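Local coordinates for MHC class I antigen (Anolis carolinensis, PDB 7CPO), which probably presents peptides to T cells as the heavy chain of a class I histocompatibility complex, paired with beta2-microglobulin, at residues Ser3-Arg8 and Tyr101-Asn107; Arg183-Val189 and Cys205-Tyr211; Gly199-Ile204 and Arg247-Pro253; Arg256-Cys261 and Val272-Trp276. All coordinates share one frame; numbering follows the deposited sequence.

Contact 1 (Ser3-Arg8 and Tyr101-Asn107); sequences SSHSMR and YGCELRN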
loop_
_atom_site.group_PDB
_atom_site.type_symbol
_atom_site.label_atom_id
_atom_site.label_comp_id
_atom_site.label_asym_id
_atom_site.label_seq_id
_atom_site.Cartn_x
_atom_site.Cartn_y
_atom_site.Cartn_z
ATOM N N SER A 3 1.778 19.252 -1.130
ATOM C CA SER A 3 0.404 18.744 -1.105
ATOM C C SER A 3 -0.113 18.425 -2.514
ATOM O O SER A 3 -1.071 19.032 -2.988
ATOM C CB SER A 3 -0.511 19.760 -0.423
ATOM O OG SER A 3 -1.874 19.401 -0.555
ATOM N N SER A 4 0.508 17.453 -3.170
ATOM C CA SER A 4 0.199 17.111 -4.544
ATOM C C SER A 4 -0.783 15.939 -4.598
ATOM O O SER A 4 -1.179 15.382 -3.576
ATOM C CB SER A 4 1.489 16.778 -5.281
ATOM O OG SER A 4 2.010 15.566 -4.778
ATOM N N HIS A 5 -1.170 15.555 -5.819
ATOM C CA HIS A 5 -2.004 14.383 -6.057
ATOM C C HIS A 5 -1.385 13.508 -7.138
ATOM O O HIS A 5 -0.639 13.977 -8.005
ATOM C CB HIS A 5 -3.425 14.766 -6.485
ATOM C CG HIS A 5 -4.151 15.572 -5.465
ATOM N ND1 HIS A 5 -4.708 15.013 -4.335
ATOM C CD2 HIS A 5 -4.379 16.902 -5.381
ATOM C CE1 HIS A 5 -5.265 15.961 -3.608
ATOM N NE2 HIS A 5 -5.068 17.119 -4.214
ATOM N N SER A 6 -1.738 12.231 -7.109
ATOM C CA SER A 6 -1.113 11.280 -8.003
ATOM C C SER A 6 -2.116 10.222 -8.436
ATOM O O SER A 6 -3.068 9.899 -7.718
ATOM C CB SER A 6 0.085 10.626 -7.325
ATOM O OG SER A 6 -0.371 9.908 -6.189
ATOM N N MET A 7 -1.888 9.691 -9.628
ATOM C CA MET A 7 -2.524 8.468 -10.099
ATOM C C MET A 7 -1.436 7.425 -10.316
ATOM O O MET A 7 -0.423 7.709 -10.965
ATOM C CB MET A 7 -3.295 8.695 -11.395
ATOM C CG MET A 7 -3.987 7.432 -11.865
ATOM S SD MET A 7 -4.735 7.615 -13.472
ATOM C CE MET A 7 -3.341 7.411 -14.565
ATOM N N ARG A 8 -1.648 6.225 -9.787
ATOM C CA ARG A 8 -0.580 5.245 -9.653
ATOM C C ARG A 8 -1.129 3.862 -9.988
ATOM O O ARG A 8 -2.136 3.450 -9.400
ATOM C CB ARG A 8 -0.023 5.271 -8.213
ATOM C CG ARG A 8 1.003 6.405 -7.899
ATOM C CD ARG A 8 0.941 7.003 -6.473
ATOM N NE ARG A 8 0.773 5.994 -5.429
ATOM C CZ ARG A 8 -0.281 5.937 -4.609
ATOM N NH1 ARG A 8 -1.253 6.840 -4.714
ATOM N NH2 ARG A 8 -0.385 4.975 -3.690
ATOM N N TYR A 101 3.778 2.694 -12.606
ATOM C CA TYR A 101 3.803 3.901 -13.403
ATOM C C TYR A 101 2.691 4.815 -12.939
ATOM O O TYR A 101 1.683 4.365 -12.384
ATOM C CB TYR A 101 3.660 3.606 -14.899
ATOM C CG TYR A 101 2.368 2.959 -15.337
ATOM C CD1 TYR A 101 1.339 3.714 -15.893
ATOM C CD2 TYR A 101 2.197 1.590 -15.246
ATOM C CE1 TYR A 101 0.171 3.124 -16.329
ATOM C CE2 TYR A 101 1.045 0.993 -15.678
ATOM C CZ TYR A 101 0.026 1.764 -16.223
ATOM O OH TYR A 101 -1.142 1.153 -16.653
ATOM N N GLY A 102 2.886 6.100 -13.184
ATOM C CA GLY A 102 1.860 7.070 -12.887
ATOM C C GLY A 102 2.429 8.469 -12.965
ATOM O O GLY A 102 3.573 8.672 -13.365
ATOM N N CYS A 103 1.610 9.422 -12.547
ATOM C CA CYS A 103 1.950 10.828 -12.617
ATOM C C CYS A 103 1.636 11.521 -11.306
ATOM O O CYS A 103 0.809 11.074 -10.513
ATOM C CB CYS A 103 1.183 11.531 -13.733
ATOM S SG CYS A 103 -0.565 11.168 -13.673
ATOM N N GLU A 104 2.270 12.659 -11.131
ATOM C CA GLU A 104 2.060 13.514 -9.977
ATOM C C GLU A 104 1.707 14.913 -10.466
ATOM O O GLU A 104 2.372 15.449 -11.358
ATOM C CB GLU A 104 3.314 13.556 -9.104
ATOM C CG GLU A 104 3.114 14.296 -7.797
ATOM C CD GLU A 104 4.415 14.545 -7.060
ATOM O OE1 GLU A 104 5.486 14.249 -7.626
ATOM O OE2 GLU A 104 4.366 15.058 -5.923
ATOM N N LEU A 105 0.667 15.497 -9.892
ATOM C CA LEU A 105 0.287 16.880 -10.156
ATOM C C LEU A 105 0.454 17.678 -8.867
ATOM O O LEU A 105 -0.318 17.498 -7.917
ATOM C CB LEU A 105 -1.153 16.956 -10.663
ATOM C CG LEU A 105 -1.658 18.367 -10.927
ATOM C CD1 LEU A 105 -0.832 19.044 -12.056
ATOM C CD2 LEU A 105 -3.148 18.352 -11.227
ATOM N N ARG A 106 1.437 18.571 -8.831
ATOM C CA ARG A 106 1.651 19.311 -7.592
ATOM C C ARG A 106 0.734 20.530 -7.520
ATOM O O ARG A 106 0.094 20.924 -8.506
ATOM C CB ARG A 106 3.124 19.698 -7.459
ATOM C CG ARG A 106 4.028 18.524 -7.784
ATOM C CD ARG A 106 5.491 18.742 -7.459
ATOM N NE ARG A 106 6.276 17.620 -7.993
ATOM C CZ ARG A 106 6.810 17.593 -9.215
ATOM N NH1 ARG A 106 6.672 18.640 -10.030
ATOM N NH2 ARG A 106 7.493 16.528 -9.624
ATOM N N ASN A 107 0.647 21.115 -6.315
ATOM C CA ASN A 107 -0.241 22.255 -6.083
ATOM C C ASN A 107 0.173 23.488 -6.865
ATOM O O ASN A 107 -0.652 24.383 -7.076
ATOM C CB ASN A 107 -0.291 22.620 -4.603
ATOM C CG ASN A 107 -1.342 21.835 -3.861
ATOM O OD1 ASN A 107 -2.177 21.150 -4.474
ATOM N ND2 ASN A 107 -1.325 21.937 -2.530
#
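Tyr101 O lies beside Arg8 CA, while the Tyr101 side chain leaves the pair, its OH hydrogen-bonded to Tyr26 and to the backbone of the bound peptide. Gly102 lies across from Arg8 in a non-hydrogen-bonded pair, its CA turned to Met7 O in a CA-H...O contact of 3.1 Å. Cys103 and Met7 then make a hydrogen-bonded pair, Met7 N to Cys103 O at 3.2 Å and Cys103 N to Met7 O at 3.1 Å, both bent to 147° at the hydrogen. On their shared face Cys103 SG, in a disulfide with Cys166 of helix 152-176, rests 4.3 Å from Met7 CB. Running antiparallel at 174°, these strands are the central pair of the eight-stranded floor of the MHC class I peptide groove. On the other face Glu104 stretches out with CG opposite the backbone N (chi1 -173°), which carries OE2 to Ser4 OG at 2.7 Å; the hydroxyl is taken on the anti lone pair. Leu105 closes the next hydrogen-bonded pair, Leu105 N to His5 O at 2.8 Å and His5 N to Leu105 O at 3.0 Å. Arg106 lays CB and CG against Ser4 CB, and Asn107 sets its amide, in a doubtful orientation, against the backbone of Ser3.

Contact 2 (Arg183-Val189 and Cys205-Tyr211); sequences RTEVPEV and CRVGGFY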
loop_
_atom_site.group_PDB
_atom_site.type_symbol
_atom_site.label_atom_id
_atom_site.label_comp_id
_atom_site.label_asym_id
_atom_site.label_seq_id
_atom_site.Cartn_x
_atom_site.Cartn_y
_atom_site.Cartn_z
ATOM N N ARG A 183 -11.706 14.390 1.581
ATOM C CA ARG A 183 -12.288 14.496 2.906
ATOM C C ARG A 183 -11.190 14.500 3.971
ATOM O O ARG A 183 -10.026 14.171 3.714
ATOM C CB ARG A 183 -13.251 13.340 3.152
ATOM C CG ARG A 183 -12.548 12.035 3.558
ATOM C CD ARG A 183 -13.536 10.868 3.526
ATOM N NE ARG A 183 -13.028 9.672 4.193
ATOM C CZ ARG A 183 -12.104 8.851 3.703
ATOM N NH1 ARG A 183 -11.538 9.085 2.523
ATOM N NH2 ARG A 183 -11.739 7.792 4.408
ATOM N N THR A 184 -11.567 14.885 5.185
ATOM C CA THR A 184 -10.691 14.715 6.338
ATOM C C THR A 184 -11.477 13.986 7.411
ATOM O O THR A 184 -12.661 14.265 7.620
ATOM C CB THR A 184 -10.147 16.056 6.897
ATOM O OG1 THR A 184 -11.214 16.772 7.531
ATOM C CG2 THR A 184 -9.560 16.929 5.791
ATOM N N GLU A 185 -10.828 13.026 8.063
ATOM C CA GLU A 185 -11.401 12.324 9.205
ATOM C C GLU A 185 -10.518 12.571 10.425
ATOM O O GLU A 185 -9.292 12.462 10.337
ATOM C CB GLU A 185 -11.545 10.831 8.915
ATOM C CG GLU A 185 -12.445 10.540 7.723
ATOM C CD GLU A 185 -13.253 9.249 7.866
ATOM O OE1 GLU A 185 -13.795 8.992 8.970
ATOM O OE2 GLU A 185 -13.358 8.496 6.862
ATOM N N VAL A 186 -11.147 12.905 11.550
ATOM C CA VAL A 186 -10.418 13.387 12.735
ATOM C C VAL A 186 -9.715 12.219 13.422
ATOM O O VAL A 186 -10.342 11.180 13.667
ATOM C CB VAL A 186 -11.373 14.091 13.696
ATOM C CG1 VAL A 186 -10.605 14.625 14.895
ATOM C CG2 VAL A 186 -12.108 15.216 12.983
ATOM N N PRO A 187 -8.421 12.326 13.723
ATOM C CA PRO A 187 -7.765 11.299 14.539
ATOM C C PRO A 187 -8.453 11.121 15.888
ATOM O O PRO A 187 -8.998 12.061 16.473
ATOM C CB PRO A 187 -6.342 11.839 14.720
ATOM C CG PRO A 187 -6.171 12.850 13.649
ATOM C CD PRO A 187 -7.512 13.432 13.387
ATOM N N GLU A 188 -8.421 9.881 16.363
ATOM C CA GLU A 188 -8.979 9.469 17.644
ATOM C C GLU A 188 -7.803 8.996 18.485
ATOM O O GLU A 188 -7.233 7.932 18.207
ATOM C CB GLU A 188 -10.029 8.363 17.451
ATOM C CG GLU A 188 -11.129 8.712 16.430
ATOM C CD GLU A 188 -11.529 7.552 15.483
ATOM O OE1 GLU A 188 -11.360 6.362 15.838
ATOM O OE2 GLU A 188 -12.031 7.842 14.372
ATOM N N VAL A 189 -7.440 9.789 19.498
ATOM C CA VAL A 189 -6.210 9.615 20.276
ATOM C C VAL A 189 -6.549 9.089 21.664
ATOM O O VAL A 189 -7.307 9.721 22.409
ATOM C CB VAL A 189 -5.434 10.933 20.408
ATOM C CG1 VAL A 189 -4.062 10.677 21.049
ATOM C CG2 VAL A 189 -5.315 11.627 19.063
ATOM N N CYS A 205 0.352 5.543 23.027
ATOM C CA CYS A 205 -0.560 6.479 22.376
ATOM C C CYS A 205 -1.126 5.822 21.114
ATOM O O CYS A 205 -0.401 5.642 20.128
ATOM C CB CYS A 205 0.163 7.781 22.054
ATOM S SG CYS A 205 -0.932 8.977 21.349
ATOM N N ARG A 206 -2.410 5.442 21.152
ATOM C CA ARG A 206 -3.107 4.887 19.993
ATOM C C ARG A 206 -3.804 6.017 19.251
ATOM O O ARG A 206 -4.551 6.799 19.854
ATOM C CB ARG A 206 -4.140 3.826 20.384
ATOM C CG ARG A 206 -5.277 3.683 19.326
ATOM C CD ARG A 206 -6.630 3.128 19.857
ATOM N NE ARG A 206 -6.749 1.713 19.535
ATOM C CZ ARG A 206 -7.375 1.221 18.472
ATOM N NH1 ARG A 206 -7.988 2.018 17.605
ATOM N NH2 ARG A 206 -7.389 -0.085 18.284
ATOM N N VAL A 207 -3.551 6.108 17.949
ATOM C CA VAL A 207 -4.076 7.182 17.109
ATOM C C VAL A 207 -4.685 6.527 15.885
ATOM O O VAL A 207 -3.965 5.925 15.079
ATOM C CB VAL A 207 -3.000 8.199 16.713
ATOM C CG1 VAL A 207 -3.639 9.411 16.042
ATOM C CG2 VAL A 207 -2.229 8.631 17.951
ATOM N N GLY A 208 -6.004 6.616 15.755
ATOM C CA GLY A 208 -6.688 5.830 14.749
ATOM C C GLY A 208 -7.862 6.585 14.170
ATOM O O GLY A 208 -8.310 7.596 14.719
ATOM N N GLY A 209 -8.360 6.076 13.044
ATOM C CA GLY A 209 -9.492 6.710 12.401
ATOM C C GLY A 209 -9.186 7.998 11.681
ATOM O O GLY A 209 -10.096 8.812 11.501
ATOM N N PHE A 210 -7.941 8.221 11.263
ATOM C CA PHE A 210 -7.572 9.488 10.649
ATOM C C PHE A 210 -7.405 9.327 9.140
ATOM O O PHE A 210 -7.083 8.244 8.636
ATOM C CB PHE A 210 -6.295 10.093 11.274
ATOM C CG PHE A 210 -5.046 9.210 11.204
ATOM C CD1 PHE A 210 -4.746 8.308 12.222
ATOM C CD2 PHE A 210 -4.137 9.340 10.156
ATOM C CE1 PHE A 210 -3.586 7.512 12.179
ATOM C CE2 PHE A 210 -2.981 8.555 10.106
ATOM C CZ PHE A 210 -2.711 7.631 11.118
ATOM N N TYR A 211 -7.666 10.424 8.419
ATOM C CA TYR A 211 -7.524 10.501 6.973
ATOM C C TYR A 211 -7.404 11.968 6.605
ATOM O O TYR A 211 -8.192 12.782 7.108
ATOM C CB TYR A 211 -8.710 9.874 6.232
ATOM C CG TYR A 211 -8.532 9.922 4.739
ATOM C CD1 TYR A 211 -7.814 8.921 4.069
ATOM C CD2 TYR A 211 -9.035 10.985 3.995
ATOM C CE1 TYR A 211 -7.616 8.972 2.702
ATOM C CE2 TYR A 211 -8.847 11.042 2.621
ATOM C CZ TYR A 211 -8.145 10.034 1.981
ATOM O OH TYR A 211 -7.970 10.101 0.615
#
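Residues 183-189 and 205-211 run antiparallel, 175° apart end to end, with hydrogen-bonded pairs at Glu188-Gly208 and, as a single bridge, at Glu185-Tyr211. The pairing opens the first hairpin, strands A and B, of the immunoglobulin C1-set alpha3 domain. Between the two pairs the chain turns a corner: Gly209, at positive phi, and Phe210 both face Tyr243 in a G1 beta bulge. Val189 and Val207 point the same way side by side, CG2 of Val189 4.1 Å from CG1 of Val207, and Val189 CG1 reaches Cys205 SG at 3.6 Å. Pro187 crosses Phe210 at about a right angle, its CG 3.6 Å from Phe210 CB. On the other face Glu188 bends at chi2 (138°) and brings OE2 within 3.4 Å of Gly209 CA, while OE1 forms a salt bridge with Arg12 of the beta2-microglobulin chain. Nearer the groove domain, the Arg183 guanidinium lies flat over one face of the Tyr211 ring, planes 19° apart, in a cation-pi stack with CZ 4.0 Å from the ring centroid. Its rotation is fixed at the edge, where Arg183 NE and NH2 both grip Glu185 OE2, at 2.9 Å and 3.0 Å, within the guanidinium plane.

Contact 3 (Gly199-Ile204 and Arg247-Pro253); sequences GMETLI and RSVKVDP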
loop_
_atom_site.group_PDB
_atom_site.type_symbol
_atom_site.label_atom_id
_atom_site.label_comp_id
_atom_site.label_asym_id
_atom_site.label_seq_id
_atom_site.Cartn_x
_atom_site.Cartn_y
_atom_site.Cartn_z
ATOM N N GLY A 199 9.839 -2.220 36.908
ATOM C CA GLY A 199 9.227 -1.161 37.696
ATOM C C GLY A 199 9.103 0.170 36.975
ATOM O O GLY A 199 8.999 1.231 37.593
ATOM N N MET A 200 9.142 0.108 35.650
ATOM C CA MET A 200 8.911 1.250 34.784
ATOM C C MET A 200 7.589 1.046 34.058
ATOM O O MET A 200 7.062 -0.063 34.011
ATOM C CB MET A 200 10.061 1.413 33.784
ATOM C CG MET A 200 11.417 1.616 34.436
ATOM S SD MET A 200 11.533 3.114 35.441
ATOM C CE MET A 200 12.052 4.299 34.214
ATOM N N GLU A 201 7.039 2.125 33.508
ATOM C CA GLU A 201 5.782 2.057 32.772
ATOM C C GLU A 201 6.020 2.415 31.315
ATOM O O GLU A 201 6.850 3.273 31.005
ATOM C CB GLU A 201 4.727 3.015 33.347
ATOM C CG GLU A 201 4.081 2.551 34.634
ATOM C CD GLU A 201 3.113 3.566 35.216
ATOM O OE1 GLU A 201 2.966 4.669 34.639
ATOM O OE2 GLU A 201 2.507 3.261 36.263
ATOM N N THR A 202 5.285 1.753 30.423
ATOM C CA THR A 202 5.227 2.139 29.016
ATOM C C THR A 202 3.901 2.849 28.764
ATOM O O THR A 202 2.827 2.279 29.003
ATOM C CB THR A 202 5.368 0.935 28.084
ATOM O OG1 THR A 202 6.590 0.252 28.365
ATOM C CG2 THR A 202 5.391 1.405 26.619
ATOM N N LEU A 203 3.977 4.095 28.302
ATOM C CA LEU A 203 2.794 4.857 27.921
ATOM C C LEU A 203 2.549 4.685 26.423
ATOM O O LEU A 203 3.417 5.019 25.604
ATOM C CB LEU A 203 2.963 6.333 28.284
ATOM C CG LEU A 203 3.128 6.707 29.769
ATOM C CD1 LEU A 203 3.027 8.224 29.984
ATOM C CD2 LEU A 203 2.127 5.967 30.651
ATOM N N ILE A 204 1.374 4.168 26.062
ATOM C CA ILE A 204 1.036 3.896 24.665
ATOM C C ILE A 204 0.045 4.938 24.164
ATOM O O ILE A 204 -0.990 5.183 24.795
ATOM C CB ILE A 204 0.467 2.483 24.484
ATOM C CG1 ILE A 204 1.489 1.449 24.945
ATOM C CG2 ILE A 204 0.076 2.254 23.028
ATOM C CD1 ILE A 204 0.935 0.057 24.970
ATOM N N ARG A 247 2.356 5.031 19.145
ATOM C CA ARG A 247 3.661 5.504 19.575
ATOM C C ARG A 247 3.770 5.353 21.084
ATOM O O ARG A 247 2.852 5.742 21.815
ATOM C CB ARG A 247 3.874 6.959 19.185
ATOM C CG ARG A 247 5.320 7.360 19.133
ATOM C CD ARG A 247 5.399 8.791 18.667
ATOM N NE ARG A 247 6.778 9.257 18.522
ATOM C CZ ARG A 247 7.544 9.046 17.455
ATOM N NH1 ARG A 247 7.068 8.367 16.419
ATOM N NH2 ARG A 247 8.780 9.536 17.417
ATOM N N SER A 248 4.903 4.818 21.538
ATOM C CA SER A 248 5.125 4.464 22.932
ATOM C C SER A 248 6.378 5.138 23.473
ATOM O O SER A 248 7.280 5.533 22.729
ATOM C CB SER A 248 5.259 2.953 23.106
ATOM O OG SER A 248 6.441 2.501 22.475
ATOM N N VAL A 249 6.411 5.264 24.797
ATOM C CA VAL A 249 7.568 5.768 25.529
ATOM C C VAL A 249 7.637 5.030 26.862
ATOM O O VAL A 249 6.608 4.705 27.462
ATOM C CB VAL A 249 7.495 7.302 25.713
ATOM C CG1 VAL A 249 6.215 7.700 26.439
ATOM C CG2 VAL A 249 8.736 7.823 26.446
ATOM N N LYS A 250 8.848 4.716 27.304
ATOM C CA LYS A 250 9.034 4.150 28.631
ATOM C C LYS A 250 9.271 5.302 29.599
ATOM O O LYS A 250 10.218 6.080 29.428
ATOM C CB LYS A 250 10.181 3.141 28.679
ATOM C CG LYS A 250 10.112 2.311 29.968
ATOM C CD LYS A 250 11.177 1.225 30.098
ATOM C CE LYS A 250 10.590 -0.162 29.747
ATOM N NZ LYS A 250 9.520 -0.627 30.701
ATOM N N VAL A 251 8.384 5.441 30.580
ATOM C CA VAL A 251 8.451 6.550 31.515
ATOM C C VAL A 251 8.666 6.003 32.908
ATOM O O VAL A 251 8.531 4.808 33.179
ATOM C CB VAL A 251 7.206 7.450 31.492
ATOM C CG1 VAL A 251 6.889 7.885 30.072
ATOM C CG2 VAL A 251 6.033 6.741 32.161
ATOM N N ASP A 252 8.906 6.896 33.769
ATOM C CA ASP A 252 9.652 6.725 34.982
ATOM C C ASP A 252 8.715 6.524 36.161
ATOM O O ASP A 252 7.505 6.780 36.064
ATOM C CB ASP A 252 10.539 7.963 35.164
ATOM C CG ASP A 252 11.063 8.495 33.816
ATOM O OD1 ASP A 252 11.975 7.867 33.212
ATOM O OD2 ASP A 252 10.524 9.520 33.337
ATOM N N PRO A 253 9.236 6.028 37.286
ATOM C CA PRO A 253 8.420 6.020 38.499
ATOM C C PRO A 253 8.107 7.458 38.865
ATOM O O PRO A 253 8.962 8.340 38.749
ATOM C CB PRO A 253 9.317 5.338 39.546
ATOM C CG PRO A 253 10.583 4.951 38.847
ATOM C CD PRO A 253 10.652 5.748 37.591
#
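Backbone bonds come first: Glu201-Val251 and Leu203-Val249 are hydrogen-bonded antiparallel pairs. The shortest of their four bonds is Val251 N to Glu201 O at 2.7 Å, followed by Leu203 N to Val249 O at 2.8 Å, and both donors sit nearly in line with the carbonyl they meet. Between the pairs, Thr202 CA turns its hydrogen to Val249 O at 3.3 Å. The strands, 154° apart in direction, are B and E of the immunoglobulin C1-set fold, adjacent in one sheet.

Apolar contacts gather on the face of Leu203, Val249 and Val251. Leu203 crosses Val251 at about a right angle, CG 3.8 Å from Val251 CG2, and its CB lies 4.0 Å from Val249 CG1; Trp219 of the other sheet closes over Leu203 and Val249. At the strand end Met200, folded at chi2 (-62°) and chi3 (-89°), curls so that CE sits 3.5 Å from Asp252 CA and SD 3.5 Å from Pro253 CD, the latter less certain because Pro253 is poorly ordered.

Charged groups meet other partners. Lys250 folds its chain back over Met200 CB, and NZ pairs with Glu195; Glu201 has its charge partners outside the two strands, Arg193 among them, and Asp252 OD2 is hydrogen-bonded to Tyr259 OH. Across the two strands, then, cohesion comes from main-chain bonds and hydrocarbon, while the side-chain charges tie this pair to its surroundings.

Contact 4 (Arg256-Cys261 and Val272-Trp276); sequences RERYKC and VDVAW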
loop_
_atom_site.group_PDB
_atom_site.type_symbol
_atom_site.label_atom_id
_atom_site.label_comp_id
_atom_site.label_asym_id
_atom_site.label_seq_id
_atom_site.Cartn_x
_atom_site.Cartn_y
_atom_site.Cartn_z
ATOM N N ARG A 256 4.843 10.312 35.607
ATOM C CA ARG A 256 3.918 10.142 34.489
ATOM C C ARG A 256 3.486 11.466 33.872
ATOM O O ARG A 256 3.422 11.592 32.643
ATOM C CB ARG A 256 2.689 9.361 34.958
ATOM C CG ARG A 256 2.279 8.303 33.981
ATOM C CD ARG A 256 1.092 7.549 34.467
ATOM N NE ARG A 256 1.469 6.514 35.417
ATOM C CZ ARG A 256 1.406 6.660 36.735
ATOM N NH1 ARG A 256 0.999 7.815 37.266
ATOM N NH2 ARG A 256 1.757 5.650 37.518
ATOM N N GLU A 257 3.195 12.467 34.711
ATOM C CA GLU A 257 2.547 13.713 34.298
ATOM C C GLU A 257 3.424 14.601 33.421
ATOM O O GLU A 257 2.947 15.640 32.948
ATOM C CB GLU A 257 2.112 14.516 35.532
ATOM C CG GLU A 257 3.276 15.181 36.301
ATOM C CD GLU A 257 4.128 14.188 37.104
ATOM O OE1 GLU A 257 3.784 12.981 37.163
ATOM O OE2 GLU A 257 5.151 14.620 37.681
ATOM N N ARG A 258 4.689 14.257 33.225
ATOM C CA ARG A 258 5.531 15.041 32.337
ATOM C C ARG A 258 5.321 14.688 30.865
ATOM O O ARG A 258 5.756 15.450 29.995
ATOM C CB ARG A 258 7.005 14.847 32.718
ATOM C CG ARG A 258 7.390 15.327 34.124
ATOM C CD ARG A 258 8.885 15.136 34.392
ATOM N NE ARG A 258 9.734 16.167 33.792
ATOM C CZ ARG A 258 11.063 16.082 33.690
ATOM N NH1 ARG A 258 11.703 15.006 34.129
ATOM N NH2 ARG A 258 11.752 17.073 33.139
ATOM N N TYR A 259 4.645 13.574 30.573
ATOM C CA TYR A 259 4.528 13.038 29.220
ATOM C C TYR A 259 3.112 13.189 28.672
ATOM O O TYR A 259 2.130 12.828 29.336
ATOM C CB TYR A 259 4.940 11.568 29.193
ATOM C CG TYR A 259 6.360 11.378 29.633
ATOM C CD1 TYR A 259 6.680 11.258 30.979
ATOM C CD2 TYR A 259 7.383 11.333 28.712
ATOM C CE1 TYR A 259 7.985 11.094 31.379
ATOM C CE2 TYR A 259 8.684 11.166 29.104
ATOM C CZ TYR A 259 8.982 11.047 30.434
ATOM O OH TYR A 259 10.295 10.876 30.809
ATOM N N LYS A 260 3.025 13.699 27.450
ATOM C CA LYS A 260 1.784 13.896 26.719
ATOM C C LYS A 260 1.995 13.410 25.300
ATOM O O LYS A 260 3.099 13.529 24.759
ATOM C CB LYS A 260 1.374 15.371 26.699
ATOM C CG LYS A 260 0.810 15.872 28.017
ATOM C CD LYS A 260 0.625 17.375 28.001
ATOM C CE LYS A 260 0.483 17.886 29.419
ATOM N NZ LYS A 260 -0.930 17.933 29.842
ATOM N N CYS A 261 0.954 12.856 24.698
ATOM C CA CYS A 261 1.031 12.437 23.307
ATOM C C CYS A 261 0.580 13.599 22.422
ATOM O O CYS A 261 -0.573 14.037 22.502
ATOM C CB CYS A 261 0.182 11.193 23.073
ATOM S SG CYS A 261 0.106 10.713 21.348
ATOM N N VAL A 272 -3.453 18.470 19.348
ATOM C CA VAL A 272 -3.903 17.940 20.633
ATOM C C VAL A 272 -2.705 17.388 21.397
ATOM O O VAL A 272 -1.719 16.925 20.810
ATOM C CB VAL A 272 -4.992 16.852 20.488
ATOM C CG1 VAL A 272 -6.184 17.381 19.712
ATOM C CG2 VAL A 272 -4.430 15.610 19.826
ATOM N N ASP A 273 -2.797 17.455 22.728
ATOM C CA ASP A 273 -1.797 16.904 23.639
ATOM C C ASP A 273 -2.541 16.066 24.667
ATOM O O ASP A 273 -3.272 16.611 25.503
ATOM C CB ASP A 273 -0.994 18.006 24.331
ATOM C CG ASP A 273 -0.244 18.880 23.368
ATOM O OD1 ASP A 273 0.965 18.641 23.169
ATOM O OD2 ASP A 273 -0.872 19.801 22.803
ATOM N N VAL A 274 -2.347 14.752 24.622
ATOM C CA VAL A 274 -3.109 13.813 25.436
ATOM C C VAL A 274 -2.171 13.131 26.428
ATOM O O VAL A 274 -1.131 12.585 26.041
ATOM C CB VAL A 274 -3.848 12.793 24.550
ATOM C CG1 VAL A 274 -4.939 12.093 25.327
ATOM C CG2 VAL A 274 -4.453 13.504 23.359
ATOM N N ALA A 275 -2.542 13.173 27.707
ATOM C CA ALA A 275 -1.840 12.499 28.794
ATOM C C ALA A 275 -2.634 11.287 29.258
ATOM O O ALA A 275 -3.789 11.083 28.878
ATOM C CB ALA A 275 -1.611 13.448 29.973
ATOM N N TRP A 276 -2.009 10.479 30.101
ATOM C CA TRP A 276 -2.712 9.320 30.649
ATOM C C TRP A 276 -3.876 9.744 31.561
ATOM O O TRP A 276 -3.836 10.767 32.259
ATOM C CB TRP A 276 -1.756 8.410 31.408
ATOM C CG TRP A 276 -2.444 7.252 32.032
ATOM C CD1 TRP A 276 -2.945 6.150 31.396
ATOM C CD2 TRP A 276 -2.730 7.077 33.422
ATOM N NE1 TRP A 276 -3.516 5.294 32.306
ATOM C CE2 TRP A 276 -3.400 5.839 33.559
ATOM C CE3 TRP A 276 -2.489 7.847 34.568
ATOM C CZ2 TRP A 276 -3.825 5.353 34.796
ATOM C CZ3 TRP A 276 -2.916 7.364 35.794
ATOM C CH2 TRP A 276 -3.572 6.128 35.897
ATOM O OXT TRP A 276 -4.913 9.067 31.599
#
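Strands 259-261 and 272-274 run antiparallel but strongly splayed, 131° apart, and meet in a hydrogen-bonded pair at Cys261 and Val274. Val274 N gives to Cys261 O at 2.9 Å; the return bond, Cys261 N to Val274 O, is modelled so short that its length is doubtful. Asp273 CA adds a CA-H...O contact to Cys261 O at 3.3 Å. Ahead of the strand, residues 256-258 form a 3-10 turn closed by Tyr259 N to Arg256 O at 3.1 Å.

Side chains meet mostly through carbon. Lys260 rests its aliphatic part on the opposite segment, CG 3.9 Å from Ala275 CB and CD 4.1 Å from Asp273 CB, crossing Asp273 at about a right angle. Their charges stay apart, and Asp273 OD1 bonds to His262 instead. The C-terminal Trp276 meets Arg256, whose CD comes to 3.6 Å from Trp276 CE3. A bend at chi3 (-81°) turns the guanidinium, tilted 47° to the indole, toward Glu201, with which NE forms a salt bridge.

These are strands F and G of the immunoglobulin domain. Strand 272-274 is the outermost of its sheet within this chain, while 259-264 pairs on its other flank with 216-221. Val274 packs on Val189 and Val191 of strand 188-193 in the facing sheet, and Trp276 leans on Arg193.

How the contacts relate
Contact 1 comes first along the chain and stands apart, in the floor of the peptide groove; its nearest atoms are about 8 Å from contact 2, about 21 Å from contact 3 and about 20 Å from contact 4. The other three lie in the immunoglobulin-like domain. Contacts 2 and 3 share strand 201-210, which pairs with 188-193 on one flank and 243-251 on the other; their segments alternate in sequence. Contact 4 belongs to the facing sheet, its centre about 17 Å from that of contact 2 and 11 Å from that of contact 3. The Cys205-Cys261 disulfide joins contacts 2 and 4, pinning the sandwich together, and Glu201-Arg256 bridges contacts 3 and 4.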